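PDB 4YK3: BepE protein from Bartonella henselae str. Houston-1, which is an effector translocated by the VirB type IV secretion system, here its BID domain, which probably serves as part of the secretion signal. Local coordinates for residues A[38-41]-A[42-46]; A[63-66]-A[67-70]. All blocks are in the same frame, centred on the assembly; numbering follows the deposited sequence.

Contact 1. Residues A[38-41]-A[42-46]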
# COMPACT_ATOMS: atom_id res chain seq x y z
N GLN A 38 3.56 1.46 -4.13
CA GLN A 38 3.54 2.45 -3.06
C GLN A 38 2.90 3.74 -3.55
O GLN A 38 1.96 4.25 -2.93
CB GLN A 38 4.96 2.71 -2.55
CG GLN A 38 5.03 3.44 -1.21
CD GLN A 38 4.99 4.94 -1.37
OE1 GLN A 38 5.10 5.45 -2.48
NE2 GLN A 38 4.82 5.66 -0.26
N GLN A 39 3.41 4.26 -4.66
CA GLN A 39 2.83 5.44 -5.29
C GLN A 39 1.36 5.26 -5.65
O GLN A 39 0.57 6.20 -5.55
CB GLN A 39 3.62 5.82 -6.54
CG GLN A 39 4.99 6.38 -6.24
CD GLN A 39 4.92 7.62 -5.36
OE1 GLN A 39 4.54 8.70 -5.82
NE2 GLN A 39 5.30 7.47 -4.10
N GLU A 40 1.00 4.05 -6.06
CA GLU A 40 -0.39 3.73 -6.40
C GLU A 40 -1.30 3.79 -5.18
O GLU A 40 -2.40 4.34 -5.23
CB GLU A 40 -0.45 2.33 -7.03
CG GLU A 40 -1.72 2.07 -7.79
CD GLU A 40 -1.73 2.76 -9.13
OE1 GLU A 40 -0.64 3.10 -9.61
OE2 GLU A 40 -2.84 2.96 -9.68
N VAL A 41 -0.84 3.19 -4.08
CA VAL A 41 -1.56 3.25 -2.82
C VAL A 41 -1.79 4.71 -2.42
O VAL A 41 -2.89 5.06 -2.01
CB VAL A 41 -0.81 2.46 -1.72
CG1 VAL A 41 -1.39 2.75 -0.33
CG2 VAL A 41 -0.87 0.96 -2.02
N MET A 42 -0.77 5.56 -2.53
CA MET A 42 -0.93 6.94 -2.09
C MET A 42 -1.95 7.68 -2.94
O MET A 42 -2.72 8.51 -2.43
CB MET A 42 0.40 7.70 -2.13
CG MET A 42 1.44 7.16 -1.16
SD MET A 42 3.01 8.03 -1.27
CE MET A 42 2.51 9.71 -0.87
N HIS A 43 -1.95 7.39 -4.24
CA HIS A 43 -2.91 8.02 -5.13
C HIS A 43 -4.34 7.69 -4.69
O HIS A 43 -5.18 8.57 -4.55
CB HIS A 43 -2.70 7.57 -6.58
CG HIS A 43 -3.79 8.00 -7.51
ND1 HIS A 43 -3.85 9.26 -8.05
CD2 HIS A 43 -4.86 7.33 -7.99
CE1 HIS A 43 -4.91 9.36 -8.82
NE2 HIS A 43 -5.54 8.20 -8.81
N TRP A 44 -4.60 6.42 -4.45
CA TRP A 44 -5.94 6.02 -4.12
C TRP A 44 -6.30 6.39 -2.67
O TRP A 44 -7.48 6.56 -2.37
CB TRP A 44 -6.14 4.52 -4.39
CG TRP A 44 -6.10 4.21 -5.87
CD1 TRP A 44 -5.12 3.54 -6.54
CD2 TRP A 44 -7.05 4.63 -6.88
NE1 TRP A 44 -5.40 3.50 -7.87
CE2 TRP A 44 -6.57 4.15 -8.12
CE3 TRP A 44 -8.25 5.34 -6.85
CZ2 TRP A 44 -7.25 4.37 -9.33
CZ3 TRP A 44 -8.93 5.56 -8.04
CH2 TRP A 44 -8.43 5.07 -9.26
N CYS A 45 -5.30 6.54 -1.79
CA CYS A 45 -5.59 7.06 -0.44
C CYS A 45 -6.13 8.48 -0.55
O CYS A 45 -7.11 8.84 0.11
CB CYS A 45 -4.36 7.04 0.48
SG CYS A 45 -4.08 5.43 1.25
N LYS A 46 -5.49 9.28 -1.41
CA LYS A 46 -5.97 10.64 -1.65
C LYS A 46 -7.44 10.63 -2.09
O LYS A 46 -8.23 11.45 -1.65
CB LYS A 46 -5.11 11.34 -2.69
CG LYS A 46 -5.47 12.81 -2.87
CD LYS A 46 -4.95 13.36 -4.18
CE LYS A 46 -3.61 14.06 -3.99
NZ LYS A 46 -3.15 14.77 -5.23

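Contact 2. Residues A[63-66]-A[67-70]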
# COMPACT_ATOMS: atom_id res chain seq x y z
N LEU A 63 7.70 -2.84 4.96
CA LEU A 63 9.05 -3.11 4.45
C LEU A 63 9.92 -3.76 5.52
O LEU A 63 10.63 -4.72 5.24
CB LEU A 63 9.74 -1.84 3.94
CG LEU A 63 9.24 -1.29 2.60
CD1 LEU A 63 10.15 -0.19 2.08
CD2 LEU A 63 9.14 -2.42 1.57
N GLN A 64 9.85 -3.27 6.75
CA GLN A 64 10.65 -3.83 7.84
C GLN A 64 10.16 -5.21 8.25
O GLN A 64 10.96 -6.04 8.67
CB GLN A 64 10.67 -2.89 9.05
CG GLN A 64 11.30 -1.53 8.79
CD GLN A 64 12.74 -1.61 8.27
OE1 GLN A 64 13.44 -2.61 8.47
NE2 GLN A 64 13.17 -0.57 7.58
N LYS A 65 8.86 -5.46 8.14
CA LYS A 65 8.32 -6.78 8.47
C LYS A 65 7.22 -7.19 7.50
O LYS A 65 6.03 -7.01 7.77
CB LYS A 65 7.79 -6.80 9.91
CG LYS A 65 7.42 -8.20 10.41
CD LYS A 65 7.10 -8.23 11.90
CE LYS A 65 8.29 -7.81 12.75
NZ LYS A 65 7.99 -7.80 14.21
N PRO A 66 7.61 -7.77 6.35
CA PRO A 66 6.68 -8.13 5.27
C PRO A 66 5.50 -9.00 5.73
O PRO A 66 4.42 -8.94 5.14
CB PRO A 66 7.58 -8.90 4.30
CG PRO A 66 8.94 -8.31 4.52
CD PRO A 66 9.02 -7.99 5.98
N SER A 67 5.72 -9.77 6.78
CA SER A 67 4.71 -10.67 7.31
C SER A 67 3.48 -9.92 7.84
O SER A 67 2.44 -10.53 8.07
CB SER A 67 5.30 -11.53 8.43
OG SER A 67 5.55 -10.75 9.59
N GLU A 68 3.60 -8.62 8.04
CA GLU A 68 2.46 -7.81 8.48
C GLU A 68 1.71 -7.20 7.31
O GLU A 68 0.69 -6.52 7.49
CB GLU A 68 2.93 -6.70 9.42
CG GLU A 68 3.44 -7.21 10.76
CD GLU A 68 4.04 -6.10 11.60
OE1 GLU A 68 3.91 -4.92 11.20
OE2 GLU A 68 4.65 -6.40 12.65
N GLY A 69 2.20 -7.44 6.09
CA GLY A 69 1.53 -6.91 4.92
C GLY A 69 0.13 -7.45 4.74
O GLY A 69 -0.79 -6.71 4.40
N GLU A 70 -0.05 -8.75 4.98
CA GLU A 70 -1.37 -9.35 4.84
C GLU A 70 -2.35 -8.68 5.79
O GLU A 70 -3.48 -8.39 5.42
CB GLU A 70 -1.33 -10.86 5.09
CG GLU A 70 -2.51 -11.60 4.48
CD GLU A 70 -2.41 -13.12 4.60
OE1 GLU A 70 -1.31 -13.67 4.37
OE2 GLU A 70 -3.44 -13.76 4.90

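Contact 1. Residues A[38-41]-A[42-46]
Glu40 and Trp44, one helical turn apart, run side by side, and the indole NE1 gives a hydrogen bond to Glu40 OE2 at 3.2 Å. The bond is bent, 148° at the hydrogen; it meets the anti side of the carboxylate, 28° out of its plane. Glu40 gets there with CG anti to its backbone N (chi1 -162°) and a bend at chi2 that leaves OE2 beside the indole N-H. Glu40 CG lies at the indole edge, while His43 CD2 sits over one face, 3.6 Å above the plane. His108 stacks on the indole from helix 97-129.

The tightly packed side is that of Val41, Cys45 and Met42: buried Val41 CG1 meets Cys45 SG at 4.1 Å beside Ala112 and Leu55, and Met42 SD, 3.1 Å from Gln38 NE2, packs on Met59. The solvent side holds exposed Gln39 and His43; Gln39 NE2 donates to Gln38 OE1 at 2.6 Å, linking the two amides, whose NE2 atoms both lie near Met42 SD. The backbone carries four successive i to i+4 bonds, from Gln38 O to Cys45 N. This is a regular amphipathic stretch of helix 32-49, packed into the four-helix bundle of the BID domain.

Contact 2. Residues A[63-66]-A[67-70]
Lys65 and Glu68 meet where helix 56-64 has ended, and the touching is done mainly by the middle of the lysine chain. Glu68 OE2 comes to 3.1 Å from Lys65 CD, whereas the ammonium NZ stands 3.9 Å from the same oxygen, a long salt bridge. The lysine leaves the backbone with CG anti to N (chi1 -171°) and bends at chi3, while the glutamate is extended beyond CG, and the two chains cross at a slant. Ser67 adds its hydroxyl to the lysine stem, OG lying 3.3 Å from Lys65 CG. Lys65 and Ser67 are exposed and Glu68 partly so, which puts the pair on the solvent side of the turn.

Behind these side chains the backbone sets their spacing. Glu68 N donates to Lys65 O at 2.9 Å in a nearly straight bond (168° at the hydrogen), closing an i to i+3 turn that brings the Glu68 side chain back over Lys65. The next amide, Gly69 N, donates to Pro66 O at 2.8 Å, but from well above the carbonyl plane, 55° out of it.

Further out, the break from helix comes at Lys65, whose backbone is extended just before the proline; Pro66 itself returns to helical angles and has no N-H to donate. Its buried ring packs on Val120 and Gln124 of helix 97-129, on the inner side of the turn. On the helix 56-64 side, Gln64 O accepts a hydrogen bond from Arg21 NH1, and Leu63 packs on Tyr116, Val120 and Met28. The two successive i to i+3 bonds make two overlapping type I beta turns, with Pro66 at position i+1 of the first, linking helix 56-64 to helix 69-78 along the BID-domain bundle.

Contact 1 lies within helix 32-49 and contact 2 at the turn after helix 56-64, the next helix in the chain, so they follow one another along the chain. Their centres are 18 Å apart and their nearest atoms about 7 Å, without touching. Helix 97-129 connects them indirectly: Gln38 of contact 1 and Leu63 of contact 2 both reach Tyr116, while contact 1 also uses Ala112 and Leu109 and contact 2 uses Val120 and Gln124 further along. Helix 56-64 is a second link, since Met59 packs on Gln38, Val41 and Met42. The centre of contact 1 lies about 7 Å from the centre of the chain, that of contact 2 about 11 Å.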